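Local coordinates for protein transcriptional regulator, ROK family (Vibrio cholerae O1 biovar eltor, PDB 1Z05) that probably binds DNA as a zinc-containing transcriptional regulator of the ROK family, a homologue of the Escherichia coli repressor Mlc, in the control of carbohydrate metabolism, at residues L115-Y119 / M190-N194; E183-V187 / L198-P202; L227-S231 / V397-F401. All blocks are in the same frame, centred on the assembly; numbering follows the deposited sequence.

Contact 1 of 3, residues L115-Y119 / M190-N194; sequences LGRGY and MPHYN. With SO4 (sulfate ion), chain C; SO4 (sulfate ion), chain D; SO4 (sulfate ion), chain F.
Arg-117 and His-192 bring the two backbones together, their CA atoms 5.8 Å apart, where a type II beta turn from Gly-116 to Tyr-119 meets the irregular loop 190-194. Gly-118 takes the positive phi of such a turn, and its amide lies over one face of the His-192 imidazole, 3.3 Å from NE2 at an angle too poor for a hydrogen bond. The other side chain reaching into the turn is Tyr-193, whose OH donates to the carbonyl O of Gly-116 at 2.7 Å, almost straight in line with the C=O bond. Leu-115 leans on the same tyrosine, with CD1 3.5 Å from Tyr-193 OH, while Leu-115 CD2 meets Met-190 SD at 4.1 Å. This is the hairpin between strands 108-116 and 119-126, in the ASKHA-type ROK fold; it probably corresponds to the hairpin that in ASKHA kinases typically binds ATP phosphate. Here sulfates, probably from the crystallisation liquor, sit beside it. One accepts a bond from Arg-117 N to its O4 (2.9 Å) and another from Tyr-119 OH to its O1 (2.8 Å). With its chain extended from CG to NE, Arg-117 passes Pro-191, NH2 lying 3.4 Å from CG of the proline, and gives a hydrogen bond from NH2 to a second sulfate. A third sulfate accepts the backbone N-H of His-192.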
loop_
_atom_site.group_PDB
_atom_site.type_symbol
_atom_site.label_atom_id
_atom_site.label_comp_id
_atom_site.label_asym_id
_atom_site.label_seq_id
_atom_site.Cartn_x
_atom_site.Cartn_y
_atom_site.Cartn_z
ATOM N N LEU A 115 -20.606 -13.705 -6.205
ATOM C CA LEU A 115 -21.318 -14.380 -5.131
ATOM C C LEU A 115 -21.837 -13.307 -4.185
ATOM O O LEU A 115 -21.080 -12.760 -3.377
ATOM C CB LEU A 115 -20.413 -15.385 -4.396
ATOM C CG LEU A 115 -21.080 -16.278 -3.334
ATOM C CD1 LEU A 115 -22.264 -17.057 -3.914
ATOM C CD2 LEU A 115 -20.079 -17.242 -2.698
ATOM N N GLY A 116 -23.123 -12.988 -4.315
ATOM C CA GLY A 116 -23.758 -11.974 -3.483
ATOM C C GLY A 116 -24.554 -12.616 -2.365
ATOM O O GLY A 116 -24.538 -13.838 -2.212
ATOM N N ARG A 117 -25.259 -11.793 -1.588
ATOM C CA ARG A 117 -26.036 -12.283 -0.450
ATOM C C ARG A 117 -27.314 -12.973 -0.910
ATOM O O ARG A 117 -28.318 -12.322 -1.207
ATOM C CB ARG A 117 -26.347 -11.146 0.529
ATOM C CG ARG A 117 -25.100 -10.545 1.176
ATOM C CD ARG A 117 -25.385 -9.170 1.760
ATOM N NE ARG A 117 -24.310 -8.700 2.639
ATOM C CZ ARG A 117 -23.203 -8.087 2.228
ATOM N NH1 ARG A 117 -22.994 -7.857 0.932
ATOM N NH2 ARG A 117 -22.301 -7.694 3.120
ATOM N N GLY A 118 -27.255 -14.298 -0.987
ATOM C CA GLY A 118 -28.395 -15.099 -1.400
ATOM C C GLY A 118 -28.536 -15.270 -2.900
ATOM O O GLY A 118 -29.558 -15.760 -3.375
ATOM N N TYR A 119 -27.512 -14.880 -3.651
ATOM C CA TYR A 119 -27.530 -15.066 -5.100
ATOM C C TYR A 119 -26.150 -15.256 -5.728
ATOM O O TYR A 119 -25.116 -14.959 -5.119
ATOM C CB TYR A 119 -28.246 -13.903 -5.788
ATOM C CG TYR A 119 -27.481 -12.598 -5.739
ATOM C CD1 TYR A 119 -26.541 -12.275 -6.724
ATOM C CD2 TYR A 119 -27.700 -11.685 -4.704
ATOM C CE1 TYR A 119 -25.830 -11.060 -6.677
ATOM C CE2 TYR A 119 -27.011 -10.481 -4.652
ATOM C CZ TYR A 119 -26.081 -10.177 -5.638
ATOM O OH TYR A 119 -25.408 -8.985 -5.571
ATOM N N MET A 190 -17.041 -14.810 5.189
ATOM C CA MET A 190 -17.828 -13.831 4.448
ATOM C C MET A 190 -19.203 -13.595 5.069
ATOM O O MET A 190 -19.652 -14.395 5.901
ATOM C CB MET A 190 -17.937 -14.248 2.973
ATOM C CG MET A 190 -18.765 -15.489 2.706
ATOM S SD MET A 190 -18.852 -15.852 0.951
ATOM C CE MET A 190 -19.480 -14.291 0.299
ATOM N N PRO A 191 -19.877 -12.492 4.680
ATOM C CA PRO A 191 -21.237 -12.267 5.183
ATOM C C PRO A 191 -22.208 -13.282 4.586
ATOM O O PRO A 191 -21.919 -13.866 3.539
ATOM C CB PRO A 191 -21.585 -10.858 4.678
ATOM C CG PRO A 191 -20.313 -10.280 4.150
ATOM C CD PRO A 191 -19.434 -11.413 3.778
ATOM N N HIS A 192 -23.336 -13.492 5.268
ATOM C CA HIS A 192 -24.454 -14.311 4.771
ATOM C C HIS A 192 -24.189 -15.817 4.829
ATOM O O HIS A 192 -24.944 -16.557 5.458
ATOM C CB HIS A 192 -24.870 -13.890 3.351
ATOM C CG HIS A 192 -26.091 -14.596 2.845
ATOM N ND1 HIS A 192 -27.369 -14.192 3.167
ATOM C CD2 HIS A 192 -26.229 -15.682 2.049
ATOM C CE1 HIS A 192 -28.242 -14.996 2.585
ATOM N NE2 HIS A 192 -27.575 -15.909 1.902
ATOM N N TYR A 193 -23.122 -16.260 4.168
ATOM C CA TYR A 193 -22.787 -17.680 4.114
ATOM C C TYR A 193 -21.921 -18.089 5.301
ATOM O O TYR A 193 -21.185 -17.273 5.865
ATOM C CB TYR A 193 -22.092 -18.033 2.792
ATOM C CG TYR A 193 -22.861 -17.618 1.558
ATOM C CD1 TYR A 193 -23.918 -18.397 1.082
ATOM C CD2 TYR A 193 -22.539 -16.446 0.870
ATOM C CE1 TYR A 193 -24.635 -18.025 -0.046
ATOM C CE2 TYR A 193 -23.251 -16.060 -0.272
ATOM C CZ TYR A 193 -24.302 -16.861 -0.719
ATOM O OH TYR A 193 -25.022 -16.511 -1.839
ATOM N N ASN A 194 -22.037 -19.353 5.692
ATOM C CA ASN A 194 -21.210 -19.912 6.744
ATOM C C ASN A 194 -19.953 -20.514 6.120
ATOM O O ASN A 194 -19.931 -21.689 5.734
ATOM C CB ASN A 194 -21.994 -20.955 7.542
ATOM C CG ASN A 194 -21.175 -21.583 8.657
ATOM O OD1 ASN A 194 -20.216 -20.984 9.160
ATOM N ND2 ASN A 194 -21.554 -22.796 9.053
HETATM S S SO4 C . -25.694 -7.867 -2.115
HETATM O O1 SO4 C . -25.902 -7.277 -3.432
HETATM O O2 SO4 C . -25.154 -6.884 -1.189
HETATM O O3 SO4 C . -27.001 -8.334 -1.652
HETATM O O4 SO4 C . -24.753 -8.978 -2.210
HETATM S S SO4 D . -20.967 -4.480 1.568
HETATM O O1 SO4 D . -20.337 -4.214 0.278
HETATM O O2 SO4 D . -20.962 -3.264 2.371
HETATM O O3 SO4 D . -22.346 -4.901 1.344
HETATM O O4 SO4 D . -20.257 -5.547 2.266
HETATM S S SO4 F . -24.302 -12.086 8.320
HETATM O O1 SO4 F . -25.100 -13.309 8.274
HETATM O O2 SO4 F . -22.890 -12.422 8.175
HETATM O O3 SO4 F . -24.711 -11.189 7.242
HETATM O O4 SO4 F . -24.512 -11.419 9.604
#

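Contact 2 of 3, residues E183-V187 / L198-P202; sequences EQGIV and LALGP
Val-187 and Leu-198 form a single antiparallel bridge, a hydrogen-bonded pair that joins the second strand of the beta hairpin 179-181/186-189 to the residues just before helix 200-208. Val-187 N gives a nearly straight bond to Leu-198 O (2.8 Å, 164°); the return bond, from Leu-198 N to Val-187 O, is more bent at 137°. The hairpin carries a G1 beta bulge, with Gly-185 and Ile-186 both facing Asn-181.

From the CB of Val-187, 4.0 Å from Leu-198 O, the side chain divides. Its CG2, anti to the carbonyl carbon, runs alongside Leu-200 and touches CD2 of that leucine at 4.0 Å and its CB at nearly the same range. The two side chains point the same way, toward strand 168-176, where Val-187 meets Leu-176 and Leu-200 meets Ile-174. Leu-198 packs instead on Gln-144 and Leu-148 of helix 144-161.

Next to the bridge, Ala-199 occupies the N-cap position at the centre of an inverse gamma turn, so the chain folds sharply into the helix. Gly-185 and Gly-201 bring the two backbones close, their CA atoms 4.3 Å apart. The first turn of the helix is held by Gly-201 N, which donates to a lone pair of Gly-185 O in the carbonyl plane, 2.9 Å away, and Pro-202 CD rests 3.6 Å from Gln-184 O.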
loop_
_atom_site.group_PDB
_atom_site.type_symbol
_atom_site.label_atom_id
_atom_site.label_comp_id
_atom_site.label_asym_id
_atom_site.label_seq_id
_atom_site.Cartn_x
_atom_site.Cartn_y
_atom_site.Cartn_z
ATOM N N GLU A 183 -4.143 -14.162 -3.803
ATOM C CA GLU A 183 -2.985 -14.971 -4.183
ATOM C C GLU A 183 -3.334 -16.459 -4.210
ATOM O O GLU A 183 -2.927 -17.179 -5.119
ATOM C CB GLU A 183 -1.823 -14.711 -3.204
ATOM C CG GLU A 183 -0.473 -15.335 -3.587
ATOM C CD GLU A 183 0.575 -15.250 -2.468
ATOM O OE1 GLU A 183 0.198 -15.021 -1.291
ATOM O OE2 GLU A 183 1.784 -15.425 -2.760
ATOM N N GLN A 184 -4.096 -16.905 -3.212
ATOM C CA GLN A 184 -4.408 -18.324 -3.034
ATOM C C GLN A 184 -5.809 -18.720 -3.512
ATOM O O GLN A 184 -6.087 -19.899 -3.701
ATOM C CB GLN A 184 -4.206 -18.732 -1.570
ATOM C CG GLN A 184 -2.786 -18.505 -1.026
ATOM C CD GLN A 184 -1.811 -19.638 -1.347
ATOM O OE1 GLN A 184 -1.362 -20.358 -0.448
ATOM N NE2 GLN A 184 -1.468 -19.793 -2.625
ATOM N N GLY A 185 -6.684 -17.740 -3.715
ATOM C CA GLY A 185 -8.063 -18.013 -4.135
ATOM C C GLY A 185 -8.922 -18.543 -3.000
ATOM O O GLY A 185 -9.859 -19.310 -3.225
ATOM N N ILE A 186 -8.604 -18.125 -1.775
ATOM C CA ILE A 186 -9.266 -18.628 -0.573
ATOM C C ILE A 186 -10.162 -17.557 0.038
ATOM O O ILE A 186 -9.733 -16.416 0.244
ATOM C CB ILE A 186 -8.233 -19.095 0.473
ATOM C CG1 ILE A 186 -7.522 -20.366 -0.007
ATOM C CG2 ILE A 186 -8.889 -19.325 1.846
ATOM C CD1 ILE A 186 -6.316 -20.754 0.848
ATOM N N VAL A 187 -11.410 -17.931 0.308
ATOM C CA VAL A 187 -12.324 -17.075 1.056
ATOM C C VAL A 187 -12.260 -17.478 2.528
ATOM O O VAL A 187 -12.719 -18.560 2.895
ATOM C CB VAL A 187 -13.780 -17.208 0.566
ATOM C CG1 VAL A 187 -14.674 -16.204 1.320
ATOM C CG2 VAL A 187 -13.862 -16.997 -0.948
ATOM N N LEU A 198 -12.674 -21.348 2.508
ATOM C CA LEU A 198 -13.120 -22.049 1.304
ATOM C C LEU A 198 -12.156 -21.795 0.147
ATOM O O LEU A 198 -11.965 -20.645 -0.274
ATOM C CB LEU A 198 -14.555 -21.650 0.928
ATOM C CG LEU A 198 -15.077 -22.070 -0.457
ATOM C CD1 LEU A 198 -15.292 -23.582 -0.553
ATOM C CD2 LEU A 198 -16.350 -21.314 -0.830
ATOM N N ALA A 199 -11.564 -22.875 -0.368
ATOM C CA ALA A 199 -10.615 -22.797 -1.478
ATOM C C ALA A 199 -11.355 -22.640 -2.806
ATOM O O ALA A 199 -11.348 -23.537 -3.651
ATOM C CB ALA A 199 -9.718 -24.031 -1.496
ATOM N N LEU A 200 -11.975 -21.480 -2.981
ATOM C CA LEU A 200 -12.874 -21.217 -4.100
ATOM C C LEU A 200 -12.183 -21.240 -5.466
ATOM O O LEU A 200 -12.690 -21.850 -6.410
ATOM C CB LEU A 200 -13.588 -19.875 -3.891
ATOM C CG LEU A 200 -14.718 -19.508 -4.849
ATOM C CD1 LEU A 200 -15.828 -20.566 -4.802
ATOM C CD2 LEU A 200 -15.261 -18.119 -4.500
ATOM N N GLY A 201 -11.045 -20.553 -5.571
ATOM C CA GLY A 201 -10.221 -20.585 -6.790
ATOM C C GLY A 201 -9.770 -21.986 -7.195
ATOM O O GLY A 201 -10.067 -22.427 -8.306
ATOM N N PRO A 202 -9.034 -22.691 -6.308
ATOM C CA PRO A 202 -8.614 -24.072 -6.601
ATOM C C PRO A 202 -9.761 -25.020 -6.989
ATOM O O PRO A 202 -9.585 -25.865 -7.880
ATOM C CB PRO A 202 -7.955 -24.528 -5.288
ATOM C CG PRO A 202 -7.491 -23.257 -4.643
ATOM C CD PRO A 202 -8.529 -22.227 -4.999
#

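Contact 3 of 3, residues L227-S231 / V397-F401; sequences LFGHS and VESRF
Phe-228, the first residue of 227-231 to touch 397-401, presents its CB to the ring of Phe-401. In the ASKHA-type ROK fold, the chain leaving helix 217-228 here passes the end of strand 395-398, an outermost strand of the sheet that also holds 237-242 and 360-364. CB of Phe-228 sits near the plane of the Phe-401 ring, at its edge, 3.7 Å from CZ. The Phe-228 ring itself turns away, to Met-407 and Lys-414 of helix 407-418; Phe-401 also packs on Met-407, so that helix borders both aromatic residues.

Gly-229 follows with backbone alone. Its CA lies 3.7 Å from Arg-400 CB and 3.9 Å from Phe-401 CE2, a close approach of the backbone to both side chains. CG of Arg-400 lies over one face of the Phe-401 ring.

His-230 provides the polar link and the broadest cover. With CG anti to its carbonyl carbon, the imidazole reaches across to the end of the strand. ND1 donates to Glu-398 O, 3.0 Å away and nearly straight at 171°; the oxygen lies only 2° out of the ring plane, so the bond fixes the rotation of the ring and shows that ND1 carries a proton. Glu-225 of helix 217-228 ties the two segments together: its carboxylate accepts the backbone N-H groups of His-230, Arg-400 and Phe-401. The flat side of the imidazole is then turned to Arg-400, whose chain bends at chi2 and carries its guanidinium away. Over the ring itself Arg-400 makes a CH-pi contact, with its CB 3.7 Å from the centroid of the His-230 ring and just 2° off the normal.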
loop_
_atom_site.group_PDB
_atom_site.type_symbol
_atom_site.label_atom_id
_atom_site.label_comp_id
_atom_site.label_asym_id
_atom_site.label_seq_id
_atom_site.Cartn_x
_atom_site.Cartn_y
_atom_site.Cartn_z
ATOM N N LEU A 227 -9.542 1.022 -14.213
ATOM C CA LEU A 227 -9.384 0.494 -15.577
ATOM C C LEU A 227 -10.494 0.868 -16.563
ATOM O O LEU A 227 -10.233 1.010 -17.768
ATOM C CB LEU A 227 -9.202 -1.031 -15.546
ATOM C CG LEU A 227 -8.015 -1.554 -14.734
ATOM C CD1 LEU A 227 -7.952 -3.092 -14.765
ATOM C CD2 LEU A 227 -6.685 -0.944 -15.221
ATOM N N PHE A 228 -11.722 1.022 -16.066
ATOM C CA PHE A 228 -12.900 1.145 -16.926
ATOM C C PHE A 228 -13.793 2.311 -16.526
ATOM O O PHE A 228 -14.716 2.667 -17.262
ATOM C CB PHE A 228 -13.774 -0.122 -16.837
ATOM C CG PHE A 228 -13.119 -1.378 -17.316
ATOM C CD1 PHE A 228 -12.855 -1.576 -18.666
ATOM C CD2 PHE A 228 -12.833 -2.398 -16.420
ATOM C CE1 PHE A 228 -12.263 -2.762 -19.114
ATOM C CE2 PHE A 228 -12.246 -3.574 -16.852
ATOM C CZ PHE A 228 -11.960 -3.755 -18.208
ATOM N N GLY A 229 -13.550 2.884 -15.351
ATOM C CA GLY A 229 -14.530 3.774 -14.741
ATOM C C GLY A 229 -14.067 5.195 -14.529
ATOM O O GLY A 229 -13.457 5.804 -15.414
ATOM N N HIS A 230 -14.352 5.731 -13.350
ATOM C CA HIS A 230 -14.184 7.171 -13.139
ATOM C C HIS A 230 -12.915 7.577 -12.405
ATOM O O HIS A 230 -12.817 8.694 -11.902
ATOM C CB HIS A 230 -15.435 7.774 -12.501
ATOM C CG HIS A 230 -16.566 7.953 -13.463
ATOM N ND1 HIS A 230 -17.853 8.231 -13.056
ATOM C CD2 HIS A 230 -16.604 7.888 -14.814
ATOM C CE1 HIS A 230 -18.632 8.347 -14.117
ATOM N NE2 HIS A 230 -17.900 8.134 -15.195
ATOM N N SER A 231 -11.941 6.678 -12.354
ATOM C CA SER A 231 -10.634 7.030 -11.819
ATOM C C SER A 231 -9.513 6.637 -12.783
ATOM O O SER A 231 -8.371 6.456 -12.375
ATOM C CB SER A 231 -10.418 6.442 -10.416
ATOM O OG SER A 231 -10.273 5.033 -10.447
ATOM N N VAL A 397 -16.345 12.529 -6.680
ATOM C CA VAL A 397 -17.233 12.136 -7.780
ATOM C C VAL A 397 -17.910 10.778 -7.601
ATOM O O VAL A 397 -17.410 9.896 -6.886
ATOM C CB VAL A 397 -16.552 12.248 -9.195
ATOM C CG1 VAL A 397 -15.813 13.578 -9.372
ATOM C CG2 VAL A 397 -15.625 11.104 -9.466
ATOM N N GLU A 398 -19.056 10.628 -8.261
ATOM C CA GLU A 398 -19.778 9.362 -8.302
ATOM C C GLU A 398 -19.014 8.302 -9.111
ATOM O O GLU A 398 -18.445 8.595 -10.168
ATOM C CB GLU A 398 -21.182 9.575 -8.893
ATOM C CG GLU A 398 -22.081 8.355 -8.782
ATOM C CD GLU A 398 -23.472 8.553 -9.391
ATOM O OE1 GLU A 398 -23.859 9.712 -9.663
ATOM O OE2 GLU A 398 -24.182 7.535 -9.590
ATOM N N SER A 399 -19.020 7.067 -8.608
ATOM C CA SER A 399 -18.430 5.935 -9.309
ATOM C C SER A 399 -19.211 5.659 -10.588
ATOM O O SER A 399 -20.417 5.875 -10.634
ATOM C CB SER A 399 -18.451 4.689 -8.414
ATOM O OG SER A 399 -19.781 4.202 -8.264
ATOM N N ARG A 400 -18.520 5.179 -11.619
ATOM C CA ARG A 400 -19.166 4.752 -12.863
ATOM C C ARG A 400 -20.053 3.511 -12.655
ATOM O O ARG A 400 -21.165 3.431 -13.200
ATOM C CB ARG A 400 -18.095 4.490 -13.943
ATOM C CG ARG A 400 -18.573 3.798 -15.223
ATOM C CD ARG A 400 -19.560 4.623 -16.000
ATOM N NE ARG A 400 -20.017 3.953 -17.223
ATOM C CZ ARG A 400 -21.078 3.149 -17.303
ATOM N NH1 ARG A 400 -21.812 2.882 -16.226
ATOM N NH2 ARG A 400 -21.404 2.601 -18.466
ATOM N N PHE A 401 -19.568 2.559 -11.856
ATOM C CA PHE A 401 -20.278 1.298 -11.670
ATOM C C PHE A 401 -20.971 1.204 -10.324
ATOM O O PHE A 401 -20.525 1.796 -9.344
ATOM C CB PHE A 401 -19.326 0.104 -11.865
ATOM C CG PHE A 401 -18.583 0.132 -13.179
ATOM C CD1 PHE A 401 -19.267 -0.027 -14.388
ATOM C CD2 PHE A 401 -17.202 0.348 -13.210
ATOM C CE1 PHE A 401 -18.586 0.010 -15.608
ATOM C CE2 PHE A 401 -16.514 0.383 -14.429
ATOM C CZ PHE A 401 -17.210 0.215 -15.622
#

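Overall arrangement
Contacts 1 and 2 belong to one region and interlock along the chain: 183-187 leads almost directly into 190-194, and 198-202 follows soon after, with their centres about 16 Å apart. Both pack on strand 168-176, notably Leu-176. Contact 3 stands apart, about 25 Å and 28 Å from them between centres, in the part of the fold built round the other five-stranded sheet. All three are partly buried. Contact 2 is held mainly by backbone bonds over leucine and valine packing; contact 1 is a side-chain hydroxyl clasping a turn, with sulfates bound beside it; contact 3 joins a helix end to a strand end through an imidazole and a phenylalanine ring edge.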